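Local coordinates for protein shikimate dehydrogenase (NADP(+)) (Thermotoga maritima, PDB 3U62) that probably catalyses the reversible NADPH-linked reduction of 3-dehydroshikimate to shikimate, the fourth of seven steps on the way to chorismate, at residues R65-V70 / K80-V85; V105-P110 / L128-K133; A119-I124 / A145-F150. One frame throughout, in Å; residues are numbered along the deposited sequence.

Interaction 1: residues R65-V70 / K80-V85; sequences RVMRYV and KAVNCV
In the substrate-binding domain, V66, M67 and V70 of the turn ahead of strand 71-72 pack on V82 and V85, in the chain that runs from helix 74-79 into strand 84-86. V66 and V82 meet at about a right angle: V66 CG1, wedged between its own backbone N and carbonyl carbon (chi1 75°), lies 3.6 Å from V82 O and 3.8 Å from V82 CB. M67 reaches further. Its CG touches V82 CG2 at 3.8 Å, and SD goes on to the peptide that joins K80 to A81, 3.3 Å from K80 C. A bend at chi3 (75°) then lays CE back near K80 CA. At the far end the branches of the two valines meet, V70 CG1 sitting 3.8 Å from V85 CG1. The side chains thus meet through apolar branches, with M67 SD and V66 CG1 also resting on backbone atoms, and F56 of strand 55-58 touches both V66 and V85. N83, predicted to bind shikimate, has its CB directed away from the turn, and its OD1 accepts a hydrogen bond from T93 N. K80, with positive phi, is the C-prime residue of a Schellman motif ending helix 74-79, and N83 and C84 both face Y91, as in a classic beta bulge.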
# COMPACT_ATOMS: atom_id res chain seq x y z
N ARG A 65 0.96 -13.27 5.27
CA ARG A 65 1.23 -14.69 5.09
C ARG A 65 2.72 -15.02 4.93
O ARG A 65 3.20 -16.02 5.47
CB ARG A 65 0.46 -15.21 3.87
CG ARG A 65 0.06 -16.68 3.94
CD ARG A 65 -0.57 -17.13 2.62
NE ARG A 65 -1.67 -16.27 2.19
CZ ARG A 65 -2.94 -16.45 2.53
NH1 ARG A 65 -3.30 -17.46 3.32
NH2 ARG A 65 -3.87 -15.61 2.09
N VAL A 66 3.44 -14.17 4.21
CA VAL A 66 4.85 -14.41 3.88
C VAL A 66 5.79 -14.25 5.09
O VAL A 66 6.94 -14.71 5.05
CB VAL A 66 5.32 -13.53 2.68
CG1 VAL A 66 5.51 -12.07 3.10
CG2 VAL A 66 6.58 -14.08 2.04
N MET A 67 5.30 -13.62 6.15
CA MET A 67 6.09 -13.34 7.35
C MET A 67 6.66 -14.59 8.01
O MET A 67 7.77 -14.56 8.55
CB MET A 67 5.27 -12.57 8.38
CG MET A 67 4.84 -11.20 7.91
SD MET A 67 4.06 -10.28 9.24
CE MET A 67 5.50 -9.83 10.23
N ARG A 68 5.91 -15.68 7.96
CA ARG A 68 6.32 -16.95 8.55
C ARG A 68 7.56 -17.53 7.86
O ARG A 68 8.30 -18.33 8.45
CB ARG A 68 5.17 -17.96 8.51
CG ARG A 68 5.39 -19.21 9.36
CD ARG A 68 4.40 -20.32 9.06
NE ARG A 68 4.45 -21.35 10.10
CZ ARG A 68 3.86 -22.54 10.03
NH1 ARG A 68 3.16 -22.90 8.96
NH2 ARG A 68 3.98 -23.39 11.05
N TYR A 69 7.80 -17.11 6.62
CA TYR A 69 8.84 -17.71 5.79
C TYR A 69 10.12 -16.88 5.68
O TYR A 69 11.09 -17.29 5.04
CB TYR A 69 8.28 -18.04 4.40
CG TYR A 69 7.08 -18.96 4.46
CD1 TYR A 69 5.79 -18.43 4.57
CD2 TYR A 69 7.23 -20.34 4.42
CE1 TYR A 69 4.68 -19.27 4.64
CE2 TYR A 69 6.12 -21.19 4.48
CZ TYR A 69 4.85 -20.64 4.59
OH TYR A 69 3.75 -21.46 4.65
N VAL A 70 10.11 -15.70 6.31
CA VAL A 70 11.27 -14.81 6.32
C VAL A 70 11.53 -14.27 7.73
O VAL A 70 10.77 -14.56 8.65
CB VAL A 70 11.10 -13.62 5.32
CG1 VAL A 70 11.04 -14.11 3.88
CG2 VAL A 70 9.87 -12.78 5.67
N LYS A 80 2.62 -6.17 10.96
CA LYS A 80 2.15 -7.52 10.62
C LYS A 80 1.98 -7.69 9.11
O LYS A 80 1.01 -8.30 8.65
CB LYS A 80 0.85 -7.88 11.36
CG LYS A 80 0.92 -7.78 12.87
CD LYS A 80 -0.40 -8.21 13.49
CE LYS A 80 -0.43 -7.94 14.98
NZ LYS A 80 -1.66 -8.48 15.62
N ALA A 81 2.92 -7.14 8.35
CA ALA A 81 2.91 -7.24 6.89
C ALA A 81 4.30 -7.03 6.31
O ALA A 81 5.02 -6.12 6.71
CB ALA A 81 1.92 -6.24 6.29
N VAL A 82 4.66 -7.90 5.38
CA VAL A 82 5.91 -7.78 4.64
C VAL A 82 5.58 -7.65 3.15
O VAL A 82 4.91 -8.51 2.58
CB VAL A 82 6.84 -9.01 4.88
CG1 VAL A 82 7.95 -9.07 3.85
CG2 VAL A 82 7.41 -8.97 6.29
N ASN A 83 6.04 -6.56 2.53
CA ASN A 83 5.83 -6.37 1.09
C ASN A 83 7.13 -6.37 0.29
O ASN A 83 7.10 -6.28 -0.94
CB ASN A 83 5.04 -5.08 0.82
CG ASN A 83 5.90 -3.83 0.96
OD1 ASN A 83 6.63 -3.68 1.93
ND2 ASN A 83 5.80 -2.94 -0.02
N CYS A 84 8.26 -6.47 0.98
CA CYS A 84 9.56 -6.49 0.32
C CYS A 84 10.48 -7.49 1.02
O CYS A 84 10.76 -7.36 2.21
CB CYS A 84 10.19 -5.09 0.32
SG CYS A 84 11.81 -4.99 -0.49
N VAL A 85 10.94 -8.48 0.26
CA VAL A 85 11.84 -9.50 0.77
C VAL A 85 13.18 -9.42 0.05
O VAL A 85 13.23 -9.16 -1.15
CB VAL A 85 11.23 -10.92 0.62
CG1 VAL A 85 12.24 -12.00 1.02
CG2 VAL A 85 9.97 -11.05 1.45

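Interaction 2: residues V105-P110 / L128-K133; sequences VEVKEP and LQMGVK
E109 reaches across to V132 and K133, just beyond the end of helix 118-129, and its side chain can be followed outward atom by atom. From CB, which points toward the 128-133 segment, the chain runs extended. CG, anti to the carbonyl carbon (chi1 -62°), lies 3.7 Å from V132 CG1, and CD follows along the same methyl, the glutamate and the valine lying alongside but running opposite ways. At the tip the carboxylate divides its work. OE2 accepts the backbone amide of K133, with K133 N 3.0 Å from E109 OE2 and an N-H...O angle of 149°; the amide comes from above the carboxylate plane, 53° out of it. The same oxygen also takes the amide of D134, so two successive backbone N-H groups share one acceptor. OE1 turns to a water 2.7 Å away, which donates both to it and to G131 O and so ties the carboxylate to the turn a second time. Replacing E109 with an alanine would probably leave the K133 and D134 amides without this acceptor and the water without one of its two anchors. Beside it the contact is apolar: V107 CG2 meets M130 CE at 3.7 Å, V107 CG1 stands 4.1 Å from V132 CG2, and L127 touches both valines. G131, at positive phi, is the C-prime residue of a Schellman motif, whose turn leads the chain out of helix 118-129, the helix after the glycine-rich turn of the Rossmann-type domain, toward strand 135-139.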
# COMPACT_ATOMS: atom_id res chain seq x y z
N VAL A 105 2.61 17.99 3.31
CA VAL A 105 1.17 18.02 3.59
C VAL A 105 0.89 17.81 5.07
O VAL A 105 1.42 16.89 5.69
CB VAL A 105 0.41 16.95 2.75
CG1 VAL A 105 -1.09 16.97 3.04
CG2 VAL A 105 0.66 17.15 1.26
N GLU A 106 0.06 18.68 5.64
CA GLU A 106 -0.45 18.50 7.00
C GLU A 106 -1.66 17.58 6.95
O GLU A 106 -2.66 17.90 6.30
CB GLU A 106 -0.81 19.85 7.63
CG GLU A 106 -1.30 19.75 9.08
CD GLU A 106 -1.92 21.04 9.60
OE1 GLU A 106 -1.99 22.04 8.85
OE2 GLU A 106 -2.34 21.06 10.78
N VAL A 107 -1.57 16.44 7.63
CA VAL A 107 -2.70 15.51 7.72
C VAL A 107 -3.60 15.94 8.87
O VAL A 107 -3.23 15.82 10.05
CB VAL A 107 -2.23 14.04 7.88
CG1 VAL A 107 -3.41 13.12 8.13
CG2 VAL A 107 -1.48 13.59 6.63
N LYS A 108 -4.78 16.44 8.52
CA LYS A 108 -5.74 16.93 9.51
C LYS A 108 -6.56 15.78 10.11
O LYS A 108 -6.87 14.81 9.42
CB LYS A 108 -6.65 17.99 8.89
CG LYS A 108 -5.93 19.28 8.51
CD LYS A 108 -6.89 20.32 7.95
CE LYS A 108 -6.16 21.58 7.54
NZ LYS A 108 -7.06 22.54 6.83
N GLU A 109 -6.89 15.92 11.38
CA GLU A 109 -7.57 14.88 12.15
C GLU A 109 -8.99 15.30 12.53
O GLU A 109 -9.28 16.50 12.59
CB GLU A 109 -6.78 14.57 13.42
CG GLU A 109 -5.39 14.02 13.17
CD GLU A 109 -4.58 13.90 14.44
OE1 GLU A 109 -3.42 14.35 14.44
OE2 GLU A 109 -5.10 13.36 15.44
N PRO A 110 -9.88 14.33 12.81
CA PRO A 110 -9.69 12.87 12.81
C PRO A 110 -9.43 12.28 11.43
O PRO A 110 -9.84 12.86 10.42
CB PRO A 110 -11.02 12.35 13.36
CG PRO A 110 -11.60 13.50 14.10
CD PRO A 110 -11.22 14.69 13.30
N LEU A 128 0.82 7.24 12.57
CA LEU A 128 1.34 7.32 13.93
C LEU A 128 2.77 7.86 13.96
O LEU A 128 3.13 8.59 14.90
CB LEU A 128 1.27 5.95 14.62
CG LEU A 128 -0.13 5.45 15.00
CD1 LEU A 128 -0.08 3.98 15.38
CD2 LEU A 128 -0.75 6.27 16.13
N GLN A 129 3.57 7.52 12.95
CA GLN A 129 4.92 8.05 12.81
C GLN A 129 4.91 9.54 12.49
O GLN A 129 5.87 10.25 12.78
CB GLN A 129 5.71 7.28 11.75
CG GLN A 129 6.09 5.86 12.17
CD GLN A 129 6.89 5.83 13.46
OE1 GLN A 129 8.10 6.05 13.45
NE2 GLN A 129 6.21 5.55 14.57
N MET A 130 3.81 10.00 11.90
CA MET A 130 3.63 11.41 11.54
C MET A 130 2.94 12.21 12.65
O MET A 130 2.59 13.38 12.46
CB MET A 130 2.84 11.52 10.23
CG MET A 130 3.64 11.12 9.00
SD MET A 130 2.61 10.90 7.53
CE MET A 130 1.98 12.57 7.30
N GLY A 131 2.75 11.58 13.81
CA GLY A 131 2.18 12.25 14.98
C GLY A 131 0.67 12.39 14.97
O GLY A 131 0.11 13.17 15.74
N VAL A 132 0.01 11.63 14.10
CA VAL A 132 -1.45 11.59 14.07
C VAL A 132 -1.96 10.78 15.26
O VAL A 132 -1.44 9.70 15.54
CB VAL A 132 -1.98 11.01 12.73
CG1 VAL A 132 -3.50 10.87 12.74
CG2 VAL A 132 -1.54 11.87 11.55
N LYS A 133 -2.96 11.30 15.95
CA LYS A 133 -3.47 10.68 17.17
C LYS A 133 -4.85 10.05 17.01
O LYS A 133 -5.09 8.93 17.46
CB LYS A 133 -3.51 11.70 18.31
CG LYS A 133 -2.14 12.15 18.82
CD LYS A 133 -2.27 13.21 19.90
CE LYS A 133 -2.78 12.62 21.21
NZ LYS A 133 -3.40 13.66 22.09
O HOH W 1 -1.81 14.94 16.58

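Interaction 3: residues A119-I124 / A145-F150; sequences AARAVI and AKALDF
R121, F150 and I124 give up the most surface here, where helix 118-129 meets the loop that follows helix 142-146. The F150 ring packs on I124: CG2 of I124 sits over one face, 4.0 Å from the ring centroid and 27° off its normal, a CH-pi contact. That branch is anti to its own backbone N, which leaves CG1 to carry CD1 toward L148, where it stands 4.0 Å from L148 CD2. Further round the ring, F150 CE1 comes within 3.9 Å of R121 CB, and R121 O lies obliquely to the ring, near CE1 and CZ. The helix is the one after the glycine-rich turn of a Rossmann-type fold: A119 is predicted to bind NADP(+), and A120 fits a GxGxxA pattern with G115 and G117, consistent with a dinucleotide-binding turn. L148 packs on R121 and I124, its CD2 lying 3.8 Å from R121 CG, and the L148 side chain also touches V137 and I154 of the parallel sheet. R121 therefore uses its aliphatic part against this loop. Beyond CG the chain bends at chi3 (-65°) and takes the guanidinium past A147, whose CB is 4.3 Å from R121 NH1. The polar end is anchored on the substrate-binding domain, NE donating to I79 O and NH2 to K80 O at the end of helix 74-79.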
# COMPACT_ATOMS: atom_id res chain seq x y z
N ALA A 119 -2.29 -3.30 4.02
CA ALA A 119 -2.22 -1.93 3.51
C ALA A 119 -2.68 -0.93 4.57
O ALA A 119 -2.03 0.09 4.78
CB ALA A 119 -3.06 -1.79 2.25
N ALA A 120 -3.79 -1.25 5.24
CA ALA A 120 -4.32 -0.41 6.31
C ALA A 120 -3.33 -0.27 7.46
O ALA A 120 -3.09 0.83 7.95
CB ALA A 120 -5.62 -0.97 6.82
N ARG A 121 -2.75 -1.39 7.88
CA ARG A 121 -1.80 -1.41 8.99
C ARG A 121 -0.53 -0.61 8.68
O ARG A 121 0.05 0.00 9.57
CB ARG A 121 -1.49 -2.84 9.43
CG ARG A 121 -2.71 -3.60 9.95
CD ARG A 121 -2.35 -4.91 10.65
NE ARG A 121 -1.75 -5.89 9.74
CZ ARG A 121 -2.43 -6.80 9.04
NH1 ARG A 121 -3.75 -6.87 9.13
NH2 ARG A 121 -1.78 -7.64 8.25
N ALA A 122 -0.13 -0.62 7.41
CA ALA A 122 0.98 0.22 6.94
C ALA A 122 0.62 1.70 7.01
O ALA A 122 1.44 2.52 7.44
CB ALA A 122 1.40 -0.17 5.54
N VAL A 123 -0.59 2.03 6.58
CA VAL A 123 -1.09 3.41 6.63
C VAL A 123 -1.18 3.91 8.07
O VAL A 123 -0.73 5.01 8.38
CB VAL A 123 -2.45 3.55 5.89
CG1 VAL A 123 -3.13 4.87 6.23
CG2 VAL A 123 -2.25 3.43 4.38
N ILE A 124 -1.74 3.08 8.96
CA ILE A 124 -1.86 3.43 10.38
C ILE A 124 -0.48 3.67 11.00
O ILE A 124 -0.28 4.67 11.70
CB ILE A 124 -2.63 2.35 11.18
CG1 ILE A 124 -4.08 2.24 10.68
CG2 ILE A 124 -2.63 2.68 12.68
CD1 ILE A 124 -4.74 0.90 10.98
N ALA A 145 -10.15 -7.01 12.00
CA ALA A 145 -10.32 -6.08 13.12
C ALA A 145 -9.62 -6.61 14.36
O ALA A 145 -9.07 -5.83 15.15
CB ALA A 145 -11.80 -5.85 13.40
N LYS A 146 -9.63 -7.93 14.53
CA LYS A 146 -8.99 -8.57 15.69
C LYS A 146 -7.46 -8.66 15.57
O LYS A 146 -6.77 -8.88 16.56
CB LYS A 146 -9.62 -9.94 15.97
CG LYS A 146 -11.01 -9.84 16.57
CD LYS A 146 -11.64 -11.20 16.83
CE LYS A 146 -12.99 -11.04 17.52
NZ LYS A 146 -13.68 -12.35 17.72
N ALA A 147 -6.96 -8.46 14.35
CA ALA A 147 -5.52 -8.41 14.11
C ALA A 147 -4.95 -7.01 14.38
O ALA A 147 -3.73 -6.83 14.38
CB ALA A 147 -5.20 -8.86 12.68
N LEU A 148 -5.83 -6.04 14.60
CA LEU A 148 -5.41 -4.66 14.86
C LEU A 148 -5.04 -4.46 16.32
O LEU A 148 -5.88 -4.63 17.22
CB LEU A 148 -6.52 -3.68 14.47
CG LEU A 148 -6.84 -3.46 12.99
CD1 LEU A 148 -8.10 -2.62 12.87
CD2 LEU A 148 -5.68 -2.79 12.26
N ASP A 149 -3.78 -4.10 16.56
CA ASP A 149 -3.30 -3.82 17.92
C ASP A 149 -3.00 -2.34 18.14
O ASP A 149 -2.69 -1.92 19.26
CB ASP A 149 -2.06 -4.67 18.23
CG ASP A 149 -2.37 -6.15 18.29
OD1 ASP A 149 -3.50 -6.53 18.66
OD2 ASP A 149 -1.46 -6.95 17.97
N PHE A 150 -3.09 -1.56 17.06
CA PHE A 150 -2.81 -0.12 17.10
C PHE A 150 -3.84 0.64 17.94
O PHE A 150 -4.97 0.18 18.10
CB PHE A 150 -2.79 0.44 15.68
CG PHE A 150 -1.63 -0.03 14.85
CD1 PHE A 150 -1.84 -0.92 13.80
CD2 PHE A 150 -0.34 0.41 15.10
CE1 PHE A 150 -0.77 -1.36 13.02
CE2 PHE A 150 0.73 -0.02 14.33
CZ PHE A 150 0.52 -0.91 13.28

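Along the chain interaction 1 comes first and closes before the others open; interactions 2 and 3 then alternate their segments. Interaction 1 belongs to the substrate-binding domain with its mixed sheet, the other two to the Rossmann-type domain with its parallel sheet. Helix 118-129 serves both of these, lending its early turns to interaction 3 and its C-terminal end to interaction 2, and L128 packs on F150 between them; their centres lie about 16 Å apart. Interactions 1 and 3, centres about 15 Å apart, touch across the domain boundary through the K80–D149 salt bridge, so the two domains are directly linked near the predicted NADP(+) and shikimate sites. Interaction 2 is remote from these, its centre about 27 Å from that of interaction 1.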